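Acylneuraminate lyase (Mycoplasma synoviae, PDB 4N4P) is a lyase of the dihydrodipicolinate synthetase family with a TIM-barrel fold, assembled from four chains. Local coordinates at residues G52-L57 with S107-Y112; I83-L86 with E90-E93; G199-A204 with K224-N229; K217-I222 with H239-Y244. One frame throughout, in Å; residues are numbered along the deposited sequence.

Contact 1: residues G52-L57 with S107-Y112; sequences GEFLLL and SAITPY
Phe54 and Ile109 meet although their CA atoms stand 10.7 Å apart, and the backbones are no nearer at Leu55 and Tyr112, so side chains alone span the gap. Segment 52-57 forms a short 3-10 turn at residues 54-56, ahead of helix 59-73; segment 107-112 carries the chain from strand 105-108 into the following loop. The side chains of Phe54 and Ile109 come from opposite directions. Ile109 CD1 comes to the ring edge, near its plane, 3.6 Å from Phe54 CZ. It gets there because CG1 sits between the backbone N and the carbonyl carbon (chi1 55°). Leu55 CG lies over one face of the same ring, toward its rim. Leu55 and Tyr112 slide past each other in opposite directions, with Leu55 CD2 3.3 Å from Tyr112 OH and oblique to the ring. That hydroxyl accepts a weak hydrogen bond from Leu86 N, while Tyr113 of the second subunit meets the Tyr112 ring edge-to-face and packs on Leu55 and Ile109. The contact is largely apolar and small, 155 Å² in all: dispersion between methyls, rings and the Tyr112 hydroxyl rim joins two loops that follow barrel strands, and the second subunit completes the cluster.

Contact 2: residues I83-L86 with E90-E93; sequences IGSL and ETKE
Thr91, in the first turn of helix 88-100, turns its side chain onto the loop 83-86, which links the third barrel strand, 78-82, to that helix as a beta-alpha connection of the TIM barrel; the CA atoms of Gly84 and Thr91 come within 5.5 Å. Its CB lies near the Ile83 carbonyl. From there the methyl branch continues along the same group, with Thr91 CG2 3.4 Å from Ile83 O, and reaches the tip of the isoleucine, 3.9 Å from Ile83 CD1. The Ile83 side chain crosses the threonine at a slant, and its CD1 also touches the helix backbone, 3.4 Å from Thr91 O. The hydroxyl branch stands beside the backbone N, anti to the carbonyl carbon (chi1 -61°), which turns OG1 back to the start of the helix, where it hydrogen-bonds to Asn87 O, just ahead of the first helical residue. Water 1 donates to the same oxygen, Thr91 OG1, over 2.7 Å, and bonds to Ser85 OG at 2.6 Å, spanning the two hydroxyls. Ser85 OG is held further by Asn87 N. On the apolar side, Ile128 of helix 118-131 packs against both Ile83 and Thr91. One threonine therefore serves two environments: its methyl joins a hydrophobic cluster, while its buried hydroxyl is satisfied by the Asn87 carbonyl and by a water tying helix to loop.

Contact 3: residues G199-A204 with K224-N229; sequences GLTMGA and KAWEAN
Leu200 lies against the indole of Trp226 in the dense part of this contact, where the last turn of helix 196-201 meets the end of helix 212-227. Leu200 CB stands over the five-membered ring, 3.8 Å from the centroid of that Trp226 ring and almost on its normal, a clear CH-pi contact. The side chains slide past each other in opposite directions, so that Leu200 CD1 reaches back to Trp226 CB at 3.7 Å. Trp226 CG is anti to the backbone N (chi1 -174°), which carries the indole across to the neighbouring helix, where Trp226 CZ2 comes 3.3 Å from Leu200 O. That carbonyl is also engaged by Gly203 N in the Schellman motif closing helix 196-201. Close by on the ring, Trp226 NE1 donates to Thr201 OG1 over 3.3 Å. This bond is bent, with 136° at the hydrogen, and the acceptor lies 29° out of the indole plane. Thr201 OG1 is held besides by Ala197 O and by Thr201 OG1 of the third subunit. The looser side belongs to exposed Lys224 and Glu227, whose side chains pair within their own helix through a long salt bridge, 4.0 Å from Lys224 NZ to Glu227 OE1. Lys231 of the third subunit adds a cation-pi contact to Trp226, and Met235 of that subunit packs on it. Dispersion over the indole face thus carries most of the contact, while the long, bent N-H...O hydrogen bond gives the indole nitrogen a partner and links the indole to the threonine hydroxyls at the subunit interface.

Contact 4: residues K217-I222 with H239-Y244; sequences KGANAI and HTYNDY
Tyr241 fills the space between two neighbouring helices and makes every close contact of this pair with Gly218, Ala219 and Ile222. The axes of the segments 217-222 and 239-244 approach to 10.0 Å and run roughly antiparallel, at 152°. With CG anti to the backbone N (chi1 -158°), the Tyr241 ring reaches across to helix 212-227. The first kind of interaction is ring against backbone: Gly218 presents no side chain, so the ring settles on the main chain, with Tyr241 CD1 3.7 Å from Gly218 C and Tyr241 CE1 3.5 Å from Ala219 N. The second is apolar. Ala219 CB rests 3.9 Å from Tyr241 CE1, and the Ile222 side chain crosses the tyrosine at about a right angle, its CD1 lying 3.7 Å from Tyr241 CB. Within the second helix Tyr244 CD2 covers the centre of one face of the Tyr241 ring. The third is polar and reaches beyond the pair: Tyr241 OH hydrogen-bonds to Thr211 OG1, and Tyr244 OH to Thr211 O, fixing both phenol ends to the residue just before helix 212-227. Elsewhere, His239 and Asn242 hydrogen-bond to Glu177 of the third subunit, and Asp243 makes a salt bridge to its Arg178. A nearly antiparallel pair, joining the helix after the eighth barrel strand to the first of the added C-terminal helices, is characteristic of the dihydrodipicolinate synthetase family.

In the fold
Along the chain, contact 2 falls between the two segments of contact 1, whereas contacts 3 and 4 follow later and interleave. Contacts 1 and 2 have centres 9 Å apart and touch directly, notably through Ser107 O and Ile83 N; they gather the loops after strands 44-47, 78-82 and 105-108 of the barrel. Contacts 3 and 4, with centres 13 Å apart, share helix 212-227 on the opposite side of the chain's centre. About 30 Å separates the centres of contacts 1 and 3. The two groups also face different neighbours: residues of contacts 1 and 2 meet the second subunit, those of contacts 3 and 4 the third, so each barrel serves two interfaces of the tetramer.

Contact 1: residues G52-L57 with S107-Y112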
loop_
_atom_site.group_PDB
_atom_site.type_symbol
_atom_site.label_atom_id
_atom_site.label_comp_id
_atom_site.label_asym_id
_atom_site.label_seq_id
_atom_site.Cartn_x
_atom_site.Cartn_y
_atom_site.Cartn_z
ATOM N N GLY A 52 6.137 -7.068 25.618
ATOM C CA GLY A 52 5.796 -7.022 27.053
ATOM C C GLY A 52 4.365 -6.572 27.336
ATOM O O GLY A 52 4.020 -6.301 28.477
ATOM N N GLU A 53 3.533 -6.520 26.289
ATOM C CA GLU A 53 2.133 -6.141 26.408
ATOM C C GLU A 53 1.938 -4.794 27.106
ATOM O O GLU A 53 1.006 -4.632 27.904
ATOM C CB GLU A 53 1.348 -7.266 27.121
ATOM C CG GLU A 53 1.281 -8.528 26.243
ATOM C CD GLU A 53 0.746 -9.749 26.990
ATOM O OE1 GLU A 53 -0.468 -9.814 27.214
ATOM O OE2 GLU A 53 1.534 -10.651 27.321
ATOM N N PHE A 54 2.810 -3.828 26.805
ATOM C CA PHE A 54 2.850 -2.611 27.615
ATOM C C PHE A 54 1.540 -1.850 27.575
ATOM O O PHE A 54 1.173 -1.251 28.568
ATOM C CB PHE A 54 4.014 -1.672 27.254
ATOM C CG PHE A 54 3.815 -0.905 26.000
ATOM C CD1 PHE A 54 3.589 0.472 26.053
ATOM C CD2 PHE A 54 3.880 -1.542 24.761
ATOM C CE1 PHE A 54 3.402 1.196 24.902
ATOM C CE2 PHE A 54 3.689 -0.834 23.593
ATOM C CZ PHE A 54 3.450 0.549 23.662
ATOM N N LEU A 55 0.856 -1.875 26.438
ATOM C CA LEU A 55 -0.458 -1.207 26.323
ATOM C C LEU A 55 -1.542 -1.795 27.206
ATOM O O LEU A 55 -2.597 -1.163 27.421
ATOM C CB LEU A 55 -0.949 -1.155 24.874
ATOM C CG LEU A 55 -0.238 -0.148 23.966
ATOM C CD1 LEU A 55 -0.982 -0.088 22.667
ATOM C CD2 LEU A 55 -0.126 1.239 24.614
ATOM N N LEU A 56 -1.289 -2.985 27.729
ATOM C CA LEU A 56 -2.236 -3.682 28.586
ATOM C C LEU A 56 -1.857 -3.551 30.053
ATOM O O LEU A 56 -2.508 -4.127 30.931
ATOM C CB LEU A 56 -2.316 -5.169 28.195
ATOM C CG LEU A 56 -2.537 -5.420 26.710
ATOM C CD1 LEU A 56 -2.678 -6.913 26.411
ATOM C CD2 LEU A 56 -3.744 -4.661 26.209
ATOM N N LEU A 57 -0.785 -2.808 30.310
ATOM C CA LEU A 57 -0.342 -2.528 31.676
ATOM C C LEU A 57 -0.886 -1.215 32.207
ATOM O O LEU A 57 -0.852 -0.213 31.498
ATOM C CB LEU A 57 1.199 -2.401 31.717
ATOM C CG LEU A 57 1.981 -3.678 31.419
ATOM C CD1 LEU A 57 3.481 -3.389 31.359
ATOM C CD2 LEU A 57 1.641 -4.668 32.528
ATOM N N SER A 107 13.559 3.710 25.985
ATOM C CA SER A 107 13.130 3.920 24.622
ATOM C C SER A 107 11.692 4.389 24.716
ATOM O O SER A 107 11.050 4.223 25.758
ATOM C CB SER A 107 13.233 2.622 23.795
ATOM O OG SER A 107 12.247 1.704 24.245
ATOM N N ALA A 108 11.171 4.955 23.630
ATOM C CA ALA A 108 9.762 5.353 23.608
ATOM C C ALA A 108 9.232 5.150 22.211
ATOM O O ALA A 108 9.785 5.682 21.240
ATOM C CB ALA A 108 9.593 6.801 24.024
ATOM N N ILE A 109 8.166 4.369 22.101
ATOM C CA ILE A 109 7.495 4.218 20.823
ATOM C C ILE A 109 7.034 5.564 20.238
ATOM O O ILE A 109 6.750 6.512 20.970
ATOM C CB ILE A 109 6.299 3.263 20.941
ATOM C CG1 ILE A 109 5.348 3.760 22.044
ATOM C CG2 ILE A 109 6.789 1.864 21.318
ATOM C CD1 ILE A 109 3.942 3.488 21.686
ATOM N N THR A 110 6.930 5.620 18.919
ATOM C CA THR A 110 6.257 6.704 18.219
ATOM C C THR A 110 4.829 6.874 18.763
ATOM O O THR A 110 4.129 5.879 18.932
ATOM C CB THR A 110 6.123 6.333 16.710
ATOM O OG1 THR A 110 7.387 5.865 16.210
ATOM C CG2 THR A 110 5.656 7.517 15.882
ATOM N N PRO A 111 4.380 8.131 18.988
ATOM C CA PRO A 111 2.969 8.338 19.329
ATOM C C PRO A 111 2.073 7.598 18.325
ATOM O O PRO A 111 2.267 7.696 17.117
ATOM C CB PRO A 111 2.807 9.850 19.216
ATOM C CG PRO A 111 4.172 10.397 19.580
ATOM C CD PRO A 111 5.115 9.412 18.895
ATOM N N TYR A 112 1.131 6.824 18.837
ATOM C CA TYR A 112 0.411 5.861 17.991
ATOM C C TYR A 112 -1.076 6.195 17.879
ATOM O O TYR A 112 -1.551 7.162 18.481
ATOM C CB TYR A 112 0.537 4.463 18.578
ATOM C CG TYR A 112 0.186 4.428 20.030
ATOM C CD1 TYR A 112 -1.098 4.112 20.474
ATOM C CD2 TYR A 112 1.142 4.754 20.967
ATOM C CE1 TYR A 112 -1.389 4.127 21.840
ATOM C CE2 TYR A 112 0.875 4.749 22.288
ATOM C CZ TYR A 112 -0.365 4.445 22.735
ATOM O OH TYR A 112 -0.513 4.479 24.100
#

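Contact 2: residues I83-L86 with E90-E93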
loop_
_atom_site.group_PDB
_atom_site.type_symbol
_atom_site.label_atom_id
_atom_site.label_comp_id
_atom_site.label_asym_id
_atom_site.label_seq_id
_atom_site.Cartn_x
_atom_site.Cartn_y
_atom_site.Cartn_z
ATOM N N ILE A 83 9.194 3.064 27.619
ATOM C CA ILE A 83 8.414 3.785 28.629
ATOM C C ILE A 83 7.388 4.711 27.993
ATOM O O ILE A 83 6.702 5.463 28.687
ATOM C CB ILE A 83 9.347 4.599 29.566
ATOM C CG1 ILE A 83 10.166 5.600 28.749
ATOM C CG2 ILE A 83 10.252 3.639 30.385
ATOM C CD1 ILE A 83 10.484 6.865 29.535
ATOM N N GLY A 84 7.290 4.647 26.672
ATOM C CA GLY A 84 6.409 5.517 25.924
ATOM C C GLY A 84 4.947 5.104 25.926
ATOM O O GLY A 84 4.619 3.937 26.097
ATOM N N SER A 85 4.090 6.095 25.710
ATOM C CA SER A 85 2.641 5.929 25.526
ATOM C C SER A 85 2.088 7.306 25.169
ATOM O O SER A 85 2.840 8.282 25.039
ATOM C CB SER A 85 1.937 5.367 26.784
ATOM O OG SER A 85 1.821 6.346 27.824
ATOM N N LEU A 86 0.774 7.419 25.035
ATOM C CA LEU A 86 0.209 8.715 24.720
ATOM C C LEU A 86 0.080 9.603 25.959
ATOM O O LEU A 86 -0.226 10.791 25.840
ATOM C CB LEU A 86 -1.134 8.563 24.028
ATOM C CG LEU A 86 -1.094 8.013 22.609
ATOM C CD1 LEU A 86 -2.517 7.674 22.161
ATOM C CD2 LEU A 86 -0.390 8.965 21.635
ATOM N N GLU A 90 2.883 10.590 32.518
ATOM C CA GLU A 90 3.271 9.262 32.986
ATOM C C GLU A 90 4.622 8.817 32.405
ATOM O O GLU A 90 5.455 8.290 33.129
ATOM C CB GLU A 90 2.184 8.234 32.678
ATOM C CG GLU A 90 0.964 8.402 33.582
ATOM C CD GLU A 90 -0.076 7.338 33.357
ATOM O OE1 GLU A 90 0.102 6.505 32.426
ATOM O OE2 GLU A 90 -1.060 7.332 34.145
ATOM N N THR A 91 4.824 9.034 31.106
ATOM C CA THR A 91 6.087 8.704 30.440
ATOM C C THR A 91 7.300 9.381 31.110
ATOM O O THR A 91 8.318 8.736 31.385
ATOM C CB THR A 91 5.993 9.058 28.951
ATOM O OG1 THR A 91 4.929 8.292 28.360
ATOM C CG2 THR A 91 7.319 8.750 28.215
ATOM N N LYS A 92 7.155 10.666 31.436
ATOM C CA LYS A 92 8.194 11.404 32.165
ATOM C C LYS A 92 8.501 10.808 33.548
ATOM O O LYS A 92 9.667 10.690 33.930
ATOM C CB LYS A 92 7.808 12.880 32.291
ATOM C CG LYS A 92 7.682 13.609 30.963
ATOM C CD LYS A 92 6.918 14.919 31.136
ATOM C CE LYS A 92 7.699 15.914 31.983
ATOM N NZ LYS A 92 6.788 16.962 32.546
ATOM N N GLU A 93 7.468 10.404 34.287
ATOM C CA GLU A 93 7.661 9.720 35.570
ATOM C C GLU A 93 8.382 8.382 35.391
ATOM O O GLU A 93 9.249 8.006 36.211
ATOM C CB GLU A 93 6.323 9.499 36.292
ATOM C CG GLU A 93 5.659 10.786 36.780
ATOM C CD GLU A 93 6.526 11.537 37.797
ATOM O OE1 GLU A 93 6.971 10.898 38.774
ATOM O OE2 GLU A 93 6.774 12.754 37.611
HETATM O O HOH W 1 3.924 5.909 29.245
#

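Contact 3: residues G199-A204 with K224-N229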
loop_
_atom_site.group_PDB
_atom_site.type_symbol
_atom_site.label_atom_id
_atom_site.label_comp_id
_atom_site.label_asym_id
_atom_site.label_seq_id
_atom_site.Cartn_x
_atom_site.Cartn_y
_atom_site.Cartn_z
ATOM N N GLY A 199 21.318 -7.439 9.225
ATOM C CA GLY A 199 21.634 -6.345 10.150
ATOM C C GLY A 199 23.129 -6.327 10.496
ATOM O O GLY A 199 23.783 -5.271 10.419
ATOM N N LEU A 200 23.678 -7.471 10.904
ATOM C CA LEU A 200 25.122 -7.559 11.191
ATOM C C LEU A 200 25.963 -7.083 10.021
ATOM O O LEU A 200 26.934 -6.353 10.195
ATOM C CB LEU A 200 25.539 -8.999 11.483
ATOM C CG LEU A 200 25.164 -9.608 12.838
ATOM C CD1 LEU A 200 25.330 -11.095 12.663
ATOM C CD2 LEU A 200 26.026 -9.065 13.993
ATOM N N THR A 201 25.595 -7.542 8.830
ATOM C CA THR A 201 26.326 -7.215 7.606
ATOM C C THR A 201 26.387 -5.701 7.356
ATOM O O THR A 201 27.364 -5.202 6.821
ATOM C CB THR A 201 25.747 -7.979 6.406
ATOM O OG1 THR A 201 25.901 -9.390 6.660
ATOM C CG2 THR A 201 26.511 -7.616 5.107
ATOM N N MET A 202 25.356 -4.971 7.773
ATOM C CA MET A 202 25.398 -3.524 7.622
ATOM C C MET A 202 25.817 -2.772 8.911
ATOM O O MET A 202 25.687 -1.536 8.992
ATOM C CB MET A 202 24.092 -2.994 6.997
ATOM C CG MET A 202 24.318 -1.713 6.139
ATOM S SD MET A 202 25.800 -1.728 5.081
ATOM C CE MET A 202 25.700 -3.283 4.151
ATOM N N GLY A 203 26.336 -3.507 9.900
ATOM C CA GLY A 203 26.971 -2.859 11.066
ATOM C C GLY A 203 26.226 -2.874 12.392
ATOM O O GLY A 203 26.703 -2.329 13.374
ATOM N N ALA A 204 25.030 -3.453 12.413
ATOM C CA ALA A 204 24.331 -3.678 13.686
ATOM C C ALA A 204 25.152 -4.569 14.601
ATOM O O ALA A 204 25.737 -5.565 14.156
ATOM C CB ALA A 204 22.961 -4.331 13.416
ATOM N N LYS A 224 27.899 -15.697 15.961
ATOM C CA LYS A 224 29.238 -16.333 16.055
ATOM C C LYS A 224 29.737 -16.785 14.682
ATOM O O LYS A 224 30.909 -16.573 14.343
ATOM C CB LYS A 224 29.255 -17.476 17.070
ATOM C CG LYS A 224 28.962 -17.017 18.518
ATOM C CD LYS A 224 29.806 -15.794 18.986
ATOM C CE LYS A 224 31.149 -16.228 19.561
ATOM N NZ LYS A 224 31.680 -15.276 20.608
ATOM N N ALA A 225 28.852 -17.370 13.884
ATOM C CA ALA A 225 29.217 -17.769 12.512
ATOM C C ALA A 225 29.613 -16.562 11.654
ATOM O O ALA A 225 30.572 -16.624 10.876
ATOM C CB ALA A 225 28.051 -18.576 11.832
ATOM N N TRP A 226 28.877 -15.468 11.815
ATOM C CA TRP A 226 29.151 -14.240 11.082
ATOM C C TRP A 226 30.506 -13.697 11.493
ATOM O O TRP A 226 31.316 -13.389 10.623
ATOM C CB TRP A 226 28.040 -13.199 11.326
ATOM C CG TRP A 226 28.191 -11.985 10.493
ATOM C CD1 TRP A 226 27.768 -11.801 9.188
ATOM C CD2 TRP A 226 28.851 -10.792 10.872
ATOM N NE1 TRP A 226 28.104 -10.544 8.764
ATOM C CE2 TRP A 226 28.762 -9.897 9.781
ATOM C CE3 TRP A 226 29.477 -10.367 12.056
ATOM C CZ2 TRP A 226 29.313 -8.615 9.816
ATOM C CZ3 TRP A 226 30.018 -9.082 12.095
ATOM C CH2 TRP A 226 29.931 -8.223 10.977
ATOM N N GLU A 227 30.770 -13.607 12.804
ATOM C CA GLU A 227 32.081 -13.113 13.282
ATOM C C GLU A 227 33.228 -14.019 12.824
ATOM O O GLU A 227 34.338 -13.537 12.589
ATOM C CB GLU A 227 32.096 -12.987 14.824
ATOM C CG GLU A 227 31.147 -11.913 15.328
ATOM C CD GLU A 227 31.043 -11.882 16.837
ATOM O OE1 GLU A 227 31.427 -12.884 17.471
ATOM O OE2 GLU A 227 30.554 -10.867 17.381
ATOM N N ALA A 228 32.950 -15.312 12.696
ATOM C CA ALA A 228 33.950 -16.312 12.286
ATOM C C ALA A 228 34.145 -16.382 10.769
ATOM O O ALA A 228 34.984 -17.159 10.275
ATOM C CB ALA A 228 33.581 -17.677 12.809
ATOM N N ASN A 229 33.383 -15.576 10.032
ATOM C CA ASN A 229 33.448 -15.543 8.565
ATOM C C ASN A 229 33.029 -16.859 7.926
ATOM O O ASN A 229 33.474 -17.194 6.819
ATOM C CB ASN A 229 34.855 -15.120 8.070
ATOM C CG ASN A 229 35.320 -13.856 8.716
ATOM O OD1 ASN A 229 34.630 -12.842 8.661
ATOM N ND2 ASN A 229 36.495 -13.897 9.346
#

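Contact 4: residues K217-I222 with H239-Y244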
loop_
_atom_site.group_PDB
_atom_site.type_symbol
_atom_site.label_atom_id
_atom_site.label_comp_id
_atom_site.label_asym_id
_atom_site.label_seq_id
_atom_site.Cartn_x
_atom_site.Cartn_y
_atom_site.Cartn_z
ATOM N N LYS A 217 20.191 -19.004 21.910
ATOM C CA LYS A 217 21.239 -19.893 21.412
ATOM C C LYS A 217 21.318 -19.865 19.867
ATOM O O LYS A 217 22.416 -19.765 19.290
ATOM C CB LYS A 217 21.028 -21.333 21.896
ATOM C CG LYS A 217 22.140 -22.290 21.473
ATOM C CD LYS A 217 22.050 -23.615 22.219
ATOM C CE LYS A 217 21.204 -24.605 21.476
ATOM N NZ LYS A 217 21.437 -25.981 22.025
ATOM N N GLY A 218 20.161 -19.957 19.226
ATOM C CA GLY A 218 20.048 -20.027 17.756
ATOM C C GLY A 218 20.450 -18.705 17.129
ATOM O O GLY A 218 21.122 -18.682 16.086
ATOM N N ALA A 219 20.132 -17.612 17.812
ATOM C CA ALA A 219 20.523 -16.272 17.319
ATOM C C ALA A 219 22.024 -16.020 17.503
ATOM O O ALA A 219 22.719 -15.517 16.576
ATOM C CB ALA A 219 19.683 -15.180 18.015
ATOM N N ASN A 220 22.542 -16.396 18.674
ATOM C CA ASN A 220 23.978 -16.304 18.913
ATOM C C ASN A 220 24.771 -17.149 17.944
ATOM O O ASN A 220 25.864 -16.747 17.552
ATOM C CB ASN A 220 24.355 -16.680 20.359
ATOM C CG ASN A 220 24.211 -15.514 21.312
ATOM O OD1 ASN A 220 23.718 -15.663 22.457
ATOM N ND2 ASN A 220 24.630 -14.351 20.864
ATOM N N ALA A 221 24.209 -18.282 17.516
ATOM C CA ALA A 221 24.928 -19.139 16.588
ATOM C C ALA A 221 25.168 -18.378 15.292
ATOM O O ALA A 221 26.237 -18.507 14.681
ATOM C CB ALA A 221 24.174 -20.472 16.337
ATOM N N ILE A 222 24.184 -17.588 14.889
ATOM C CA ILE A 222 24.305 -16.774 13.664
ATOM C C ILE A 222 25.397 -15.707 13.850
ATOM O O ILE A 222 26.277 -15.545 13.005
ATOM C CB ILE A 222 22.971 -16.108 13.269
ATOM C CG1 ILE A 222 21.934 -17.167 12.858
ATOM C CG2 ILE A 222 23.166 -15.130 12.101
ATOM C CD1 ILE A 222 20.528 -16.611 12.915
ATOM N N HIS A 239 18.471 -19.751 7.839
ATOM C CA HIS A 239 17.303 -20.503 7.319
ATOM C C HIS A 239 16.623 -21.252 8.450
ATOM O O HIS A 239 15.401 -21.216 8.572
ATOM C CB HIS A 239 17.719 -21.451 6.184
ATOM C CG HIS A 239 18.286 -20.727 4.995
ATOM N ND1 HIS A 239 17.797 -19.513 4.564
ATOM C CD2 HIS A 239 19.301 -21.045 4.152
ATOM C CE1 HIS A 239 18.485 -19.108 3.508
ATOM N NE2 HIS A 239 19.397 -20.025 3.228
ATOM N N THR A 240 17.429 -21.867 9.321
ATOM C CA THR A 240 16.887 -22.555 10.488
ATOM C C THR A 240 16.166 -21.595 11.427
ATOM O O THR A 240 15.044 -21.859 11.837
ATOM C CB THR A 240 17.975 -23.324 11.243
ATOM O OG1 THR A 240 18.510 -24.302 10.343
ATOM C CG2 THR A 240 17.373 -24.055 12.472
ATOM N N TYR A 241 16.821 -20.484 11.762
ATOM C CA TYR A 241 16.220 -19.487 12.650
ATOM C C TYR A 241 14.901 -18.961 12.092
ATOM O O TYR A 241 13.915 -18.785 12.804
ATOM C CB TYR A 241 17.202 -18.324 12.915
ATOM C CG TYR A 241 16.843 -17.593 14.183
ATOM C CD1 TYR A 241 17.246 -18.091 15.433
ATOM C CD2 TYR A 241 16.018 -16.460 14.140
ATOM C CE1 TYR A 241 16.870 -17.457 16.606
ATOM C CE2 TYR A 241 15.629 -15.809 15.316
ATOM C CZ TYR A 241 16.072 -16.322 16.546
ATOM O OH TYR A 241 15.714 -15.708 17.709
ATOM N N ASN A 242 14.867 -18.697 10.805
ATOM C CA ASN A 242 13.638 -18.113 10.251
ATOM C C ASN A 242 12.548 -19.156 10.117
ATOM O O ASN A 242 11.385 -18.829 10.233
ATOM C CB ASN A 242 13.935 -17.408 8.931
ATOM C CG ASN A 242 14.703 -16.080 9.162
ATOM O OD1 ASN A 242 15.026 -15.747 10.306
ATOM N ND2 ASN A 242 14.970 -15.332 8.093
ATOM N N ASP A 243 12.947 -20.417 9.940
ATOM C CA ASP A 243 11.987 -21.530 10.026
ATOM C C ASP A 243 11.358 -21.484 11.415
ATOM O O ASP A 243 10.133 -21.586 11.567
ATOM C CB ASP A 243 12.675 -22.890 9.834
ATOM C CG ASP A 243 13.002 -23.204 8.389
ATOM O OD1 ASP A 243 12.573 -22.492 7.463
ATOM O OD2 ASP A 243 13.699 -24.200 8.194
ATOM N N TYR A 244 12.215 -21.326 12.415
ATOM C CA TYR A 244 11.794 -21.259 13.823
ATOM C C TYR A 244 10.825 -20.116 14.055
ATOM O O TYR A 244 9.778 -20.305 14.665
ATOM C CB TYR A 244 13.014 -21.139 14.746
ATOM C CG TYR A 244 12.802 -20.349 16.025
ATOM C CD1 TYR A 244 12.000 -20.849 17.071
ATOM C CD2 TYR A 244 13.435 -19.090 16.202
ATOM C CE1 TYR A 244 11.812 -20.104 18.263
ATOM C CE2 TYR A 244 13.282 -18.359 17.383
ATOM C CZ TYR A 244 12.460 -18.858 18.404
ATOM O OH TYR A 244 12.295 -18.132 19.565
#